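Local coordinates for protein acetyl-CoA acetyltransferase (PDB 3SS6) that probably catalyses the thiolase reaction, condensing two acetyl-CoA molecules into acetoacetyl-CoA and free coenzyme A, or the reverse cleavage, at residues 176-181 / 228-233; 297-302 / 330-335; 145-150 / 156-161; 195-200 / 340-345; 235-238 / 242-245. All coordinates share one frame; numbering follows the deposited sequence.

Interaction 1 (176-181 / 228-233)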
# COMPACT_ATOMS: atom_id res chain seq x y z
N GLU A 176 28.36 25.69 -19.93
CA GLU A 176 27.80 26.78 -19.13
C GLU A 176 27.11 26.25 -17.87
O GLU A 176 27.29 26.77 -16.78
CB GLU A 176 26.81 27.62 -19.94
CG GLU A 176 27.46 28.52 -20.98
CD GLU A 176 26.44 29.29 -21.80
OE1 GLU A 176 25.56 28.66 -22.43
OE2 GLU A 176 26.52 30.54 -21.81
N GLN A 177 26.30 25.21 -18.04
CA GLN A 177 25.58 24.64 -16.91
C GLN A 177 26.55 24.07 -15.88
O GLN A 177 26.37 24.28 -14.67
CB GLN A 177 24.63 23.54 -17.39
CG GLN A 177 23.48 24.07 -18.24
CD GLN A 177 22.68 22.96 -18.87
OE1 GLN A 177 21.99 22.22 -18.17
NE2 GLN A 177 22.79 22.81 -20.18
N ASP A 178 27.56 23.35 -16.35
CA ASP A 178 28.50 22.71 -15.43
C ASP A 178 29.41 23.73 -14.76
O ASP A 178 29.89 23.50 -13.64
CB ASP A 178 29.28 21.59 -16.13
CG ASP A 178 28.43 20.35 -16.37
OD1 ASP A 178 27.32 20.30 -15.79
OD2 ASP A 178 28.87 19.45 -17.11
N GLU A 179 29.66 24.87 -15.40
CA GLU A 179 30.45 25.93 -14.78
C GLU A 179 29.67 26.54 -13.62
O GLU A 179 30.23 26.81 -12.55
CB GLU A 179 30.80 27.03 -15.79
CG GLU A 179 31.58 28.18 -15.16
CD GLU A 179 31.93 29.27 -16.16
OE1 GLU A 179 32.71 29.00 -17.10
OE2 GLU A 179 31.44 30.41 -15.99
N VAL A 180 28.38 26.76 -13.84
CA VAL A 180 27.51 27.28 -12.79
C VAL A 180 27.40 26.27 -11.65
O VAL A 180 27.43 26.65 -10.47
CB VAL A 180 26.11 27.62 -13.34
CG1 VAL A 180 25.10 27.76 -12.20
CG2 VAL A 180 26.19 28.91 -14.15
N ALA A 181 27.30 24.99 -11.99
CA ALA A 181 27.20 23.94 -10.97
C ALA A 181 28.45 23.89 -10.10
O ALA A 181 28.36 23.81 -8.87
CB ALA A 181 26.94 22.58 -11.61
N GLU A 228 35.66 17.79 -14.03
CA GLU A 228 35.79 16.46 -14.60
C GLU A 228 34.58 15.60 -14.27
O GLU A 228 33.96 15.03 -15.16
CB GLU A 228 37.09 15.80 -14.13
CG GLU A 228 37.22 14.35 -14.56
CD GLU A 228 38.62 13.81 -14.39
OE1 GLU A 228 39.52 14.59 -14.01
OE2 GLU A 228 38.82 12.61 -14.65
N LYS A 229 34.24 15.51 -12.99
CA LYS A 229 33.11 14.70 -12.57
C LYS A 229 31.80 15.15 -13.22
O LYS A 229 31.00 14.33 -13.65
CB LYS A 229 32.98 14.69 -11.04
CG LYS A 229 31.79 13.87 -10.55
CD LYS A 229 31.71 13.85 -9.04
CE LYS A 229 32.83 13.02 -8.45
NZ LYS A 229 32.69 11.58 -8.81
N LEU A 230 31.58 16.46 -13.29
CA LEU A 230 30.35 16.99 -13.88
C LEU A 230 30.22 16.61 -15.36
O LEU A 230 29.13 16.25 -15.81
CB LEU A 230 30.27 18.50 -13.73
CG LEU A 230 30.01 18.99 -12.30
CD1 LEU A 230 30.40 20.48 -12.15
CD2 LEU A 230 28.57 18.75 -11.90
N ALA A 231 31.32 16.69 -16.10
CA ALA A 231 31.29 16.42 -17.53
C ALA A 231 31.00 14.95 -17.83
O ALA A 231 30.57 14.60 -18.94
CB ALA A 231 32.60 16.86 -18.20
N GLY A 232 31.23 14.08 -16.85
CA GLY A 232 31.03 12.66 -17.06
C GLY A 232 29.63 12.15 -16.75
O GLY A 232 29.33 10.98 -17.00
N LEU A 233 28.78 13.02 -16.22
CA LEU A 233 27.42 12.61 -15.86
C LEU A 233 26.50 12.47 -17.08
O LEU A 233 26.65 13.19 -18.07
CB LEU A 233 26.80 13.61 -14.87
CG LEU A 233 27.54 13.82 -13.55
CD1 LEU A 233 26.79 14.82 -12.69
CD2 LEU A 233 27.73 12.50 -12.81
O HOH W 1 26.81 17.67 -15.03

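Interaction 2 (297-302 / 330-335). Unlike the reference sequence in segment 330-335: Asp333 (reference Gly).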
# COMPACT_ATOMS: atom_id res chain seq x y z
N ALA A 297 9.03 38.72 -13.06
CA ALA A 297 8.77 39.07 -11.66
C ALA A 297 9.71 40.18 -11.22
O ALA A 297 9.29 41.15 -10.59
CB ALA A 297 8.92 37.85 -10.75
N ILE A 298 10.98 40.04 -11.57
CA ILE A 298 11.96 41.07 -11.21
C ILE A 298 11.67 42.38 -11.94
O ILE A 298 11.68 43.45 -11.33
CB ILE A 298 13.40 40.58 -11.43
CG1 ILE A 298 13.75 39.51 -10.38
CG2 ILE A 298 14.40 41.76 -11.36
CD1 ILE A 298 15.07 38.81 -10.62
N ARG A 299 11.40 42.31 -13.24
CA ARG A 299 11.12 43.52 -14.00
C ARG A 299 9.91 44.25 -13.43
O ARG A 299 9.94 45.46 -13.23
CB ARG A 299 10.92 43.22 -15.49
CG ARG A 299 12.20 42.75 -16.17
CD ARG A 299 12.03 42.56 -17.67
NE ARG A 299 13.33 42.54 -18.34
CZ ARG A 299 13.73 41.58 -19.19
NH1 ARG A 299 12.93 40.57 -19.47
NH2 ARG A 299 14.93 41.66 -19.75
N LYS A 300 8.85 43.49 -13.14
CA LYS A 300 7.62 44.04 -12.58
C LYS A 300 7.88 44.73 -11.25
O LYS A 300 7.42 45.86 -11.00
CB LYS A 300 6.59 42.91 -12.40
CG LYS A 300 5.21 43.33 -11.92
CD LYS A 300 4.28 42.12 -11.91
CE LYS A 300 2.88 42.47 -11.43
NZ LYS A 300 1.99 41.27 -11.48
N GLY A 301 8.64 44.06 -10.40
CA GLY A 301 8.97 44.57 -9.08
C GLY A 301 9.86 45.81 -9.08
O GLY A 301 9.66 46.70 -8.26
N LEU A 302 10.84 45.84 -9.97
CA LEU A 302 11.74 46.99 -10.07
C LEU A 302 10.95 48.25 -10.43
O LEU A 302 11.24 49.34 -9.95
CB LEU A 302 12.84 46.74 -11.12
CG LEU A 302 13.95 45.73 -10.79
CD1 LEU A 302 14.74 45.40 -12.04
CD2 LEU A 302 14.89 46.25 -9.70
N LYS A 330 20.76 35.34 -18.63
CA LYS A 330 20.81 35.83 -20.00
C LYS A 330 19.69 36.80 -20.31
O LYS A 330 19.91 37.83 -20.94
CB LYS A 330 20.80 34.66 -20.99
CG LYS A 330 22.05 33.78 -20.90
CD LYS A 330 21.91 32.53 -21.75
CE LYS A 330 23.12 31.62 -21.58
NZ LYS A 330 24.38 32.29 -21.99
N GLU A 331 18.48 36.48 -19.85
CA GLU A 331 17.32 37.32 -20.13
C GLU A 331 17.45 38.71 -19.51
O GLU A 331 17.14 39.72 -20.16
CB GLU A 331 16.04 36.63 -19.64
CG GLU A 331 14.78 37.46 -19.83
CD GLU A 331 14.46 37.75 -21.28
OE1 GLU A 331 14.63 36.85 -22.14
OE2 GLU A 331 14.05 38.89 -21.58
N LEU A 332 17.92 38.76 -18.27
CA LEU A 332 18.07 40.02 -17.53
C LEU A 332 19.46 40.65 -17.69
O LEU A 332 19.69 41.77 -17.21
CB LEU A 332 17.79 39.79 -16.04
CG LEU A 332 16.36 39.39 -15.63
CD1 LEU A 332 16.30 39.20 -14.13
CD2 LEU A 332 15.35 40.44 -16.07
N ASP A 333 20.37 39.94 -18.35
CA ASP A 333 21.77 40.35 -18.46
C ASP A 333 22.36 40.69 -17.09
O ASP A 333 22.89 41.78 -16.88
CB ASP A 333 21.93 41.54 -19.42
CG ASP A 333 23.38 41.81 -19.80
OD1 ASP A 333 24.22 40.90 -19.65
OD2 ASP A 333 23.66 42.93 -20.25
N LEU A 334 22.26 39.75 -16.16
CA LEU A 334 22.75 39.96 -14.80
C LEU A 334 24.27 39.95 -14.72
O LEU A 334 24.95 39.31 -15.52
CB LEU A 334 22.22 38.87 -13.86
CG LEU A 334 20.71 38.74 -13.72
CD1 LEU A 334 20.39 37.56 -12.82
CD2 LEU A 334 20.10 40.03 -13.16
N ASP A 335 24.79 40.68 -13.73
CA ASP A 335 26.20 40.60 -13.36
C ASP A 335 26.41 39.46 -12.39
O ASP A 335 26.08 39.57 -11.20
CB ASP A 335 26.65 41.91 -12.71
CG ASP A 335 28.11 41.90 -12.30
OD1 ASP A 335 28.76 40.83 -12.39
OD2 ASP A 335 28.63 42.96 -11.88

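Interaction 3 (145-150 / 156-161)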
# COMPACT_ATOMS: atom_id res chain seq x y z
N THR A 145 5.13 10.91 -3.38
CA THR A 145 4.66 12.31 -3.33
C THR A 145 5.74 13.32 -3.75
O THR A 145 5.42 14.38 -4.29
CB THR A 145 4.09 12.70 -1.95
OG1 THR A 145 5.08 12.51 -0.93
CG2 THR A 145 2.85 11.87 -1.63
N VAL A 146 7.00 12.99 -3.50
CA VAL A 146 8.09 13.87 -3.93
C VAL A 146 8.15 13.87 -5.46
O VAL A 146 8.24 14.92 -6.10
CB VAL A 146 9.44 13.42 -3.34
CG1 VAL A 146 10.61 14.14 -4.04
CG2 VAL A 146 9.48 13.64 -1.84
N TRP A 147 8.08 12.69 -6.06
CA TRP A 147 8.18 12.60 -7.51
C TRP A 147 6.97 13.24 -8.20
O TRP A 147 7.10 13.77 -9.31
CB TRP A 147 8.34 11.13 -7.96
CG TRP A 147 9.22 10.95 -9.16
CD1 TRP A 147 8.83 10.58 -10.42
CD2 TRP A 147 10.64 11.14 -9.22
NE1 TRP A 147 9.93 10.52 -11.26
CE2 TRP A 147 11.05 10.86 -10.54
CE3 TRP A 147 11.61 11.50 -8.28
CZ2 TRP A 147 12.38 10.94 -10.94
CZ3 TRP A 147 12.93 11.59 -8.68
CH2 TRP A 147 13.31 11.31 -10.00
N GLU A 148 5.80 13.21 -7.55
CA GLU A 148 4.60 13.84 -8.09
C GLU A 148 4.73 15.35 -8.10
O GLU A 148 4.35 16.02 -9.06
CB GLU A 148 3.37 13.49 -7.25
CG GLU A 148 2.89 12.06 -7.42
CD GLU A 148 1.47 11.85 -6.93
OE1 GLU A 148 1.10 12.46 -5.92
OE2 GLU A 148 0.75 11.04 -7.56
N VAL A 149 5.26 15.90 -7.02
CA VAL A 149 5.32 17.35 -6.88
C VAL A 149 6.33 17.94 -7.87
O VAL A 149 6.28 19.13 -8.18
CB VAL A 149 5.58 17.76 -5.40
CG1 VAL A 149 7.07 17.75 -5.07
CG2 VAL A 149 4.96 19.11 -5.09
N LEU A 150 7.23 17.10 -8.40
CA LEU A 150 8.20 17.51 -9.42
C LEU A 150 7.65 17.40 -10.84
O LEU A 150 8.36 17.69 -11.80
CB LEU A 150 9.47 16.66 -9.35
CG LEU A 150 10.25 16.60 -8.03
CD1 LEU A 150 11.38 15.59 -8.14
CD2 LEU A 150 10.78 17.97 -7.67
N HIS A 156 2.19 17.10 -17.37
CA HIS A 156 2.79 15.83 -16.98
C HIS A 156 4.20 15.64 -17.51
O HIS A 156 4.55 14.58 -18.05
CB HIS A 156 1.88 14.67 -17.39
CG HIS A 156 0.51 14.79 -16.82
ND1 HIS A 156 0.24 14.60 -15.48
CD2 HIS A 156 -0.68 15.11 -17.39
CE1 HIS A 156 -1.05 14.78 -15.26
NE2 HIS A 156 -1.63 15.09 -16.40
N ILE A 157 5.02 16.68 -17.34
CA ILE A 157 6.45 16.59 -17.61
C ILE A 157 7.19 17.02 -16.36
O ILE A 157 6.68 17.83 -15.59
CB ILE A 157 6.86 17.50 -18.77
CG1 ILE A 157 6.48 18.95 -18.46
CG2 ILE A 157 6.20 17.04 -20.07
CD1 ILE A 157 6.75 19.91 -19.60
N MET A 158 8.38 16.47 -16.15
CA MET A 158 9.14 16.79 -14.95
C MET A 158 9.75 18.19 -15.03
O MET A 158 9.97 18.72 -16.12
CB MET A 158 10.25 15.75 -14.72
CG MET A 158 9.75 14.32 -14.67
SD MET A 158 8.59 13.98 -13.32
CE MET A 158 9.62 14.25 -11.89
N MET A 159 10.02 18.80 -13.89
CA MET A 159 10.66 20.11 -13.87
C MET A 159 11.95 20.10 -14.70
O MET A 159 12.28 21.09 -15.35
CB MET A 159 10.96 20.55 -12.44
CG MET A 159 9.73 20.77 -11.55
SD MET A 159 8.59 22.01 -12.21
CE MET A 159 7.33 20.95 -12.93
N GLY A 160 12.66 18.98 -14.68
CA GLY A 160 13.90 18.85 -15.44
C GLY A 160 13.69 18.97 -16.94
O GLY A 160 14.55 19.48 -17.67
N GLU A 161 12.55 18.49 -17.41
CA GLU A 161 12.20 18.66 -18.82
C GLU A 161 11.93 20.14 -19.15
O GLU A 161 12.32 20.61 -20.21
CB GLU A 161 11.02 17.77 -19.21
CG GLU A 161 11.22 16.31 -18.84
CD GLU A 161 10.03 15.43 -19.21
OE1 GLU A 161 9.42 14.84 -18.29
OE2 GLU A 161 9.73 15.33 -20.42

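Interaction 4 (195-200 / 340-345)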
# COMPACT_ATOMS: atom_id res chain seq x y z
N GLY A 195 32.90 30.64 7.70
CA GLY A 195 32.00 30.88 8.81
C GLY A 195 30.86 31.84 8.48
O GLY A 195 30.17 32.31 9.39
N TYR A 196 30.65 32.12 7.20
CA TYR A 196 29.61 33.07 6.79
C TYR A 196 28.21 32.69 7.27
O TYR A 196 27.35 33.56 7.48
CB TYR A 196 29.57 33.24 5.26
CG TYR A 196 30.79 33.87 4.63
CD1 TYR A 196 31.78 34.49 5.40
CD2 TYR A 196 30.94 33.87 3.25
CE1 TYR A 196 32.89 35.07 4.80
CE2 TYR A 196 32.05 34.44 2.65
CZ TYR A 196 33.01 35.04 3.43
OH TYR A 196 34.11 35.61 2.82
N PHE A 197 27.95 31.39 7.40
CA PHE A 197 26.61 30.91 7.73
C PHE A 197 26.46 30.61 9.22
O PHE A 197 25.39 30.20 9.67
CB PHE A 197 26.27 29.62 6.96
CG PHE A 197 26.28 29.77 5.46
CD1 PHE A 197 26.01 30.98 4.85
CD2 PHE A 197 26.55 28.66 4.66
CE1 PHE A 197 26.01 31.09 3.45
CE2 PHE A 197 26.54 28.76 3.28
CZ PHE A 197 26.28 29.97 2.67
N ASP A 198 27.53 30.78 9.99
CA ASP A 198 27.50 30.42 11.40
C ASP A 198 26.35 31.07 12.16
O ASP A 198 25.64 30.40 12.92
CB ASP A 198 28.82 30.85 12.06
CG ASP A 198 29.98 29.95 11.71
OD1 ASP A 198 29.81 29.03 10.89
OD2 ASP A 198 31.08 30.18 12.25
N ASP A 199 26.16 32.37 11.96
CA ASP A 199 25.15 33.13 12.71
C ASP A 199 23.72 32.73 12.34
O ASP A 199 22.84 32.67 13.20
CB ASP A 199 25.31 34.63 12.46
CG ASP A 199 26.57 35.21 13.09
OD1 ASP A 199 27.00 34.70 14.14
OD2 ASP A 199 27.11 36.18 12.52
N GLN A 200 23.50 32.48 11.06
CA GLN A 200 22.14 32.25 10.59
C GLN A 200 21.62 30.83 10.82
O GLN A 200 20.42 30.61 10.79
CB GLN A 200 22.00 32.60 9.10
CG GLN A 200 22.64 31.57 8.16
CD GLN A 200 22.81 32.10 6.75
OE1 GLN A 200 22.23 31.58 5.80
NE2 GLN A 200 23.63 33.15 6.61
N ASN A 340 24.03 35.13 -6.19
CA ASN A 340 24.30 33.84 -5.57
C ASN A 340 25.77 33.73 -5.12
O ASN A 340 26.47 32.76 -5.45
CB ASN A 340 23.94 32.71 -6.53
CG ASN A 340 22.46 32.68 -6.85
OD1 ASN A 340 21.64 33.21 -6.09
ND2 ASN A 340 22.10 32.05 -7.97
N VAL A 341 26.22 34.72 -4.36
CA VAL A 341 27.66 34.88 -4.15
C VAL A 341 28.26 33.84 -3.21
O VAL A 341 29.49 33.70 -3.16
CB VAL A 341 28.03 36.31 -3.68
CG1 VAL A 341 27.60 37.34 -4.70
CG2 VAL A 341 27.43 36.60 -2.30
N ASN A 342 27.41 33.13 -2.47
CA ASN A 342 27.86 32.02 -1.64
C ASN A 342 27.24 30.71 -2.10
O ASN A 342 27.05 29.79 -1.31
CB ASN A 342 27.54 32.27 -0.16
CG ASN A 342 28.33 33.43 0.41
OD1 ASN A 342 29.52 33.57 0.15
ND2 ASN A 342 27.66 34.29 1.18
N GLY A 343 26.91 30.64 -3.38
CA GLY A 343 26.28 29.45 -3.94
C GLY A 343 24.76 29.49 -3.94
O GLY A 343 24.13 30.43 -3.44
N SER A 344 24.16 28.46 -4.51
CA SER A 344 22.70 28.40 -4.51
C SER A 344 22.24 26.96 -4.58
O SER A 344 22.94 26.06 -4.12
CB SER A 344 22.12 29.26 -5.64
OG SER A 344 20.69 29.30 -5.58
N GLY A 345 21.05 26.73 -5.16
CA GLY A 345 20.41 25.43 -5.10
C GLY A 345 21.22 24.23 -5.56
O GLY A 345 21.04 23.13 -5.04

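Interaction 5 (235-238 / 242-245)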
# COMPACT_ATOMS: atom_id res chain seq x y z
N PRO A 235 22.84 12.64 -19.14
CA PRO A 235 21.69 13.55 -19.12
C PRO A 235 20.52 12.88 -18.42
O PRO A 235 20.30 11.68 -18.62
CB PRO A 235 21.38 13.75 -20.61
CG PRO A 235 22.63 13.36 -21.33
CD PRO A 235 23.23 12.26 -20.51
N ALA A 236 19.77 13.64 -17.62
CA ALA A 236 18.74 13.07 -16.76
C ALA A 236 17.32 13.16 -17.32
O ALA A 236 16.43 12.43 -16.87
CB ALA A 236 18.80 13.72 -15.38
N PHE A 237 17.08 14.09 -18.24
CA PHE A 237 15.74 14.28 -18.75
C PHE A 237 15.50 14.10 -20.25
O PHE A 237 14.37 13.90 -20.67
CB PHE A 237 15.21 15.63 -18.27
CG PHE A 237 15.34 15.82 -16.80
CD1 PHE A 237 14.38 15.35 -15.94
CD2 PHE A 237 16.45 16.44 -16.27
CE1 PHE A 237 14.51 15.50 -14.59
CE2 PHE A 237 16.58 16.59 -14.93
CZ PHE A 237 15.61 16.13 -14.09
N ARG A 238 16.55 14.20 -21.04
CA ARG A 238 16.43 14.00 -22.48
C ARG A 238 17.64 13.28 -23.02
O ARG A 238 18.76 13.55 -22.59
CB ARG A 238 16.23 15.33 -23.21
CG ARG A 238 14.77 15.71 -23.37
CD ARG A 238 14.57 17.10 -23.94
NE ARG A 238 13.24 17.59 -23.60
CZ ARG A 238 12.78 18.80 -23.89
NH1 ARG A 238 13.54 19.67 -24.53
NH2 ARG A 238 11.55 19.14 -23.52
N SER A 242 21.51 17.87 -21.74
CA SER A 242 22.62 18.46 -20.99
C SER A 242 22.30 18.70 -19.52
O SER A 242 23.20 18.94 -18.73
CB SER A 242 23.10 19.75 -21.66
OG SER A 242 22.02 20.66 -21.80
N VAL A 243 21.02 18.66 -19.15
CA VAL A 243 20.67 18.75 -17.73
C VAL A 243 20.95 17.39 -17.07
O VAL A 243 20.47 16.36 -17.54
CB VAL A 243 19.19 19.16 -17.52
CG1 VAL A 243 18.85 19.28 -16.03
CG2 VAL A 243 18.89 20.47 -18.23
N THR A 244 21.73 17.40 -16.00
CA THR A 244 22.14 16.18 -15.31
C THR A 244 21.81 16.29 -13.82
O THR A 244 21.37 17.33 -13.34
CB THR A 244 23.66 15.96 -15.40
OG1 THR A 244 24.32 16.93 -14.56
CG2 THR A 244 24.15 16.12 -16.83
N ALA A 245 22.04 15.21 -13.08
CA ALA A 245 21.88 15.29 -11.63
C ALA A 245 22.89 16.26 -11.01
O ALA A 245 22.63 16.86 -9.97
CB ALA A 245 22.04 13.91 -11.01
O HOH W 2 18.73 15.90 -19.64

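Interaction 1 (176-181 / 228-233)
Asp178 and Leu230 run alongside each other in opposite senses where two helices come close, their CA atoms 6.2 Å apart. The carboxylate carbon CG of Asp178 rests 3.7 Å from CB of Leu230, and the CD1 methyl of Leu230 reaches the other way to within 3.4 Å of the carbonyl O of Asp178. The same methyl lies 4.1 Å from CB of Ala181, one helical turn further on. Alanine suits this place because its small side chain accepts the branched leucine end against the helix. Leu230 carries its CG beside the backbone N (chi1 -72°), which sends both methyls across the gap. The polar link is indirect: a single water donates one hydrogen to OD1 of Asp178 and the other to O of Leu230, each at 2.8 Å.

Both segments belong to the long excursion between strands 112-120 and 252-262, the loop domain of the thiolase fold. Here the first turns of helix 174-194 are flanked by the short helix 227-231.

OD2 of Asp178 and O of Leu230 are both acceptors, 3.5 Å apart, and would probably be an unfavourable pair alone. Arg174 serves both: its NE forms a salt bridge with OD2, and its NH2 bonds to O of Leu230 and also to O of Leu233. Asn247 holds the remaining carboxylate oxygen, OD1, through its ND2. An aspartate therefore fits, being short enough to lie against CB of the leucine while gathering these donors. Behind the contact, Gln177 and Val180 pack against helix 322-332.

Interaction 2 (297-302 / 330-335)
Arg299 and Leu332 mark the nearest backbone approach, with CA atoms 8.5 Å apart, as helix 294-305 passes the final turn of helix 322-332; Asp333, with positive phi, then ends that helix as the C-prime residue of a Schellman motif. Side chains tie together these two helices of the C-terminal thiolase region. CD2 of Leu332 lies over the centre of the Arg299 guanidinium, 3.6 Å above its plane, and its CD1 meets CD1 of Ile298 at 3.7 Å. Ile298 itself packs on Ser378 and Ala388 of strands 374-381 and 385-393.

At the guanidinium edge, Glu331 crosses Arg299 at about a right angle. NH1 of Arg299 donates to OE2 of Glu331 over 2.9 Å in a nearly straight bond (164°), the acceptor lying close to the guanidinium plane and being met on its anti side. The two flat groups stand 84° apart. A bend at chi2 (63°) in Glu331 carries the carboxylate to this edge, while Tyr170 holds its other oxygen, OE1. NH2 of Arg299 adds a weak bond to the carbonyl O of Glu331.

The nearby guanidinium would probably help keep Glu331 ionised, while Leu332 offers the flat group an apolar surface.

Interaction 3 (145-150 / 156-161)
A short helix-loop-helix connection in the loop domain of this thiolase joins helix 145-149 to helix 159-170, and Leu150 meets Met158 and Met159 where the second helix starts. The backbone N of Met159 donates to the carbonyl O of Leu150 over 2.9 Å, the donor standing nearly along the C=O axis. CA of Met158 adds a CA-H...O contact to the same oxygen at 3.4 Å.

Met158 occupies the N-cap position, and its own N donates to OE1 of Glu161 over 2.9 Å, the half of a capping box that the third helical residue supplies. The methionine side chain takes no part in this cap and packs instead. Bends at chi2 (-62°) and chi3 (-64°) curl the chain so that CE hangs over the five-membered ring of Trp147, 3.9 Å from the centroid and only 13° off the ring normal. CE also lies 3.5 Å from CB of Leu150. Flexible and polarisable, methionine suits this fit, while SD approaches the ring obliquely.

Trp147 also meets His139 of the third subunit edge-to-face, and Glu148 bonds to Thr63 of the second subunit, so the connection lies beside subunit interfaces. Methyl on indole face with sulfur nearby is the pattern of a Met-aromatic contact.

Interaction 4 (195-200 / 340-345)
Tyr196 turns the edge of its ring to the side-chain amide of Asn342: OD1 lies close to the ring plane, 3.4 Å from CD2 and 3.7 Å from CE2. Ring hydrogens carry a slight positive charge, so a carbonyl oxygen is a congenial neighbour there. The two side chains cross at about a right angle, and the amide is tilted 50° from the ring. Phe197 touches the same asparagine further back. Its CZ comes to 3.9 Å from CB of Asn342, and the ring stands almost perpendicular to the amide, at 83°. Asn342 keeps CG beside its backbone N (chi1 -67°), which holds the amide out toward Tyr196 while CB stays with the phenylalanine.

Each aromatic has further company. The hydroxyl of Tyr196 is bonded to Lys190, and its ring forms a cation-pi pair with Arg369; Phe197 does likewise with Arg14. ND2 of Asn342 makes a weak hydrogen bond to Glu366.

Both backbones are tight turns: type I beta turns run from Gly195 to Asp198 and from Asn340 to Gly343. Glycine suits Gly195, whose positive phi closes a Schellman motif, and Gly343, where a side chain would be jammed against the preceding carbonyl O. The contact joins the N-terminal and C-terminal thiolase sequence regions, and the Asn-X-X-Gly beginning at Asn340 opens the stretch leading to Gly-His-Pro that is characteristic of the thiolase family.

Interaction 5 (235-238 / 242-245)
Phe237 and Val243 meet obliquely, the valine lying near the plane of the phenyl ring and at its edge. CG1 of Val243 is 3.7 Å from CE2 and equally far from CD2 of Phe237. This is a reversal of the chain in the irregular connection between helix 227-231 and strand 252-262, near the end of the thiolase loop domain. Two torsions produce the meeting. Val243 points CG1 opposite its backbone N (chi1 -178°), while Phe237 keeps CG beside its own N (chi1 -51°). A beta-branched residue suits the place because its methyls diverge: CG1 goes to Phe237, and the side chain also packs on Gln177, Val167 and Phe321.

Ala236 points its CB at the opposite segment, 4.1 Å from CA of Thr244, and a small methyl lets the backbones come close. Pro235 has no N-H to offer; its CA makes a CA-H...O contact with O of Val243 instead.

Further out, OE2 of Glu164 receives the N-H groups of both Ser242 and Val243. Asn247 grips this part of the chain twice, OD1 accepting from N of Thr244 and ND2 donating to O of Ser242.

The carbonyl O of Val243 has two donors: N of Ala236, at 2.8 Å and 171° in the carbonyl plane, and a water that donates to it over 2.8 Å while accepting from N of Phe237.

How the interactions relate
Interaction 5 touches two of the others. Gln177 NE2 of interaction 1 lies 2.8 Å from Ser242 OG, a probable hydrogen bond, and Phe237 CZ packs 3.5 Å from Gly160 CA of interaction 3. These three contacts thus knit the loop domain together. Interaction 2 joins from the C-terminal region through a salt bridge, Glu176 OE2 to Lys330 NZ at 2.8 Å. Interaction 4 stands apart, its nearest atoms about 7 Å from those of interactions 1 and 2, and the Phe197 side chain is about 12 Å from a bound potassium ion. Toward the probable active site, Val149 of interaction 3 accepts a bond from Gln90, neighbour of the oxidised Cys91, the likely thiolase nucleophile.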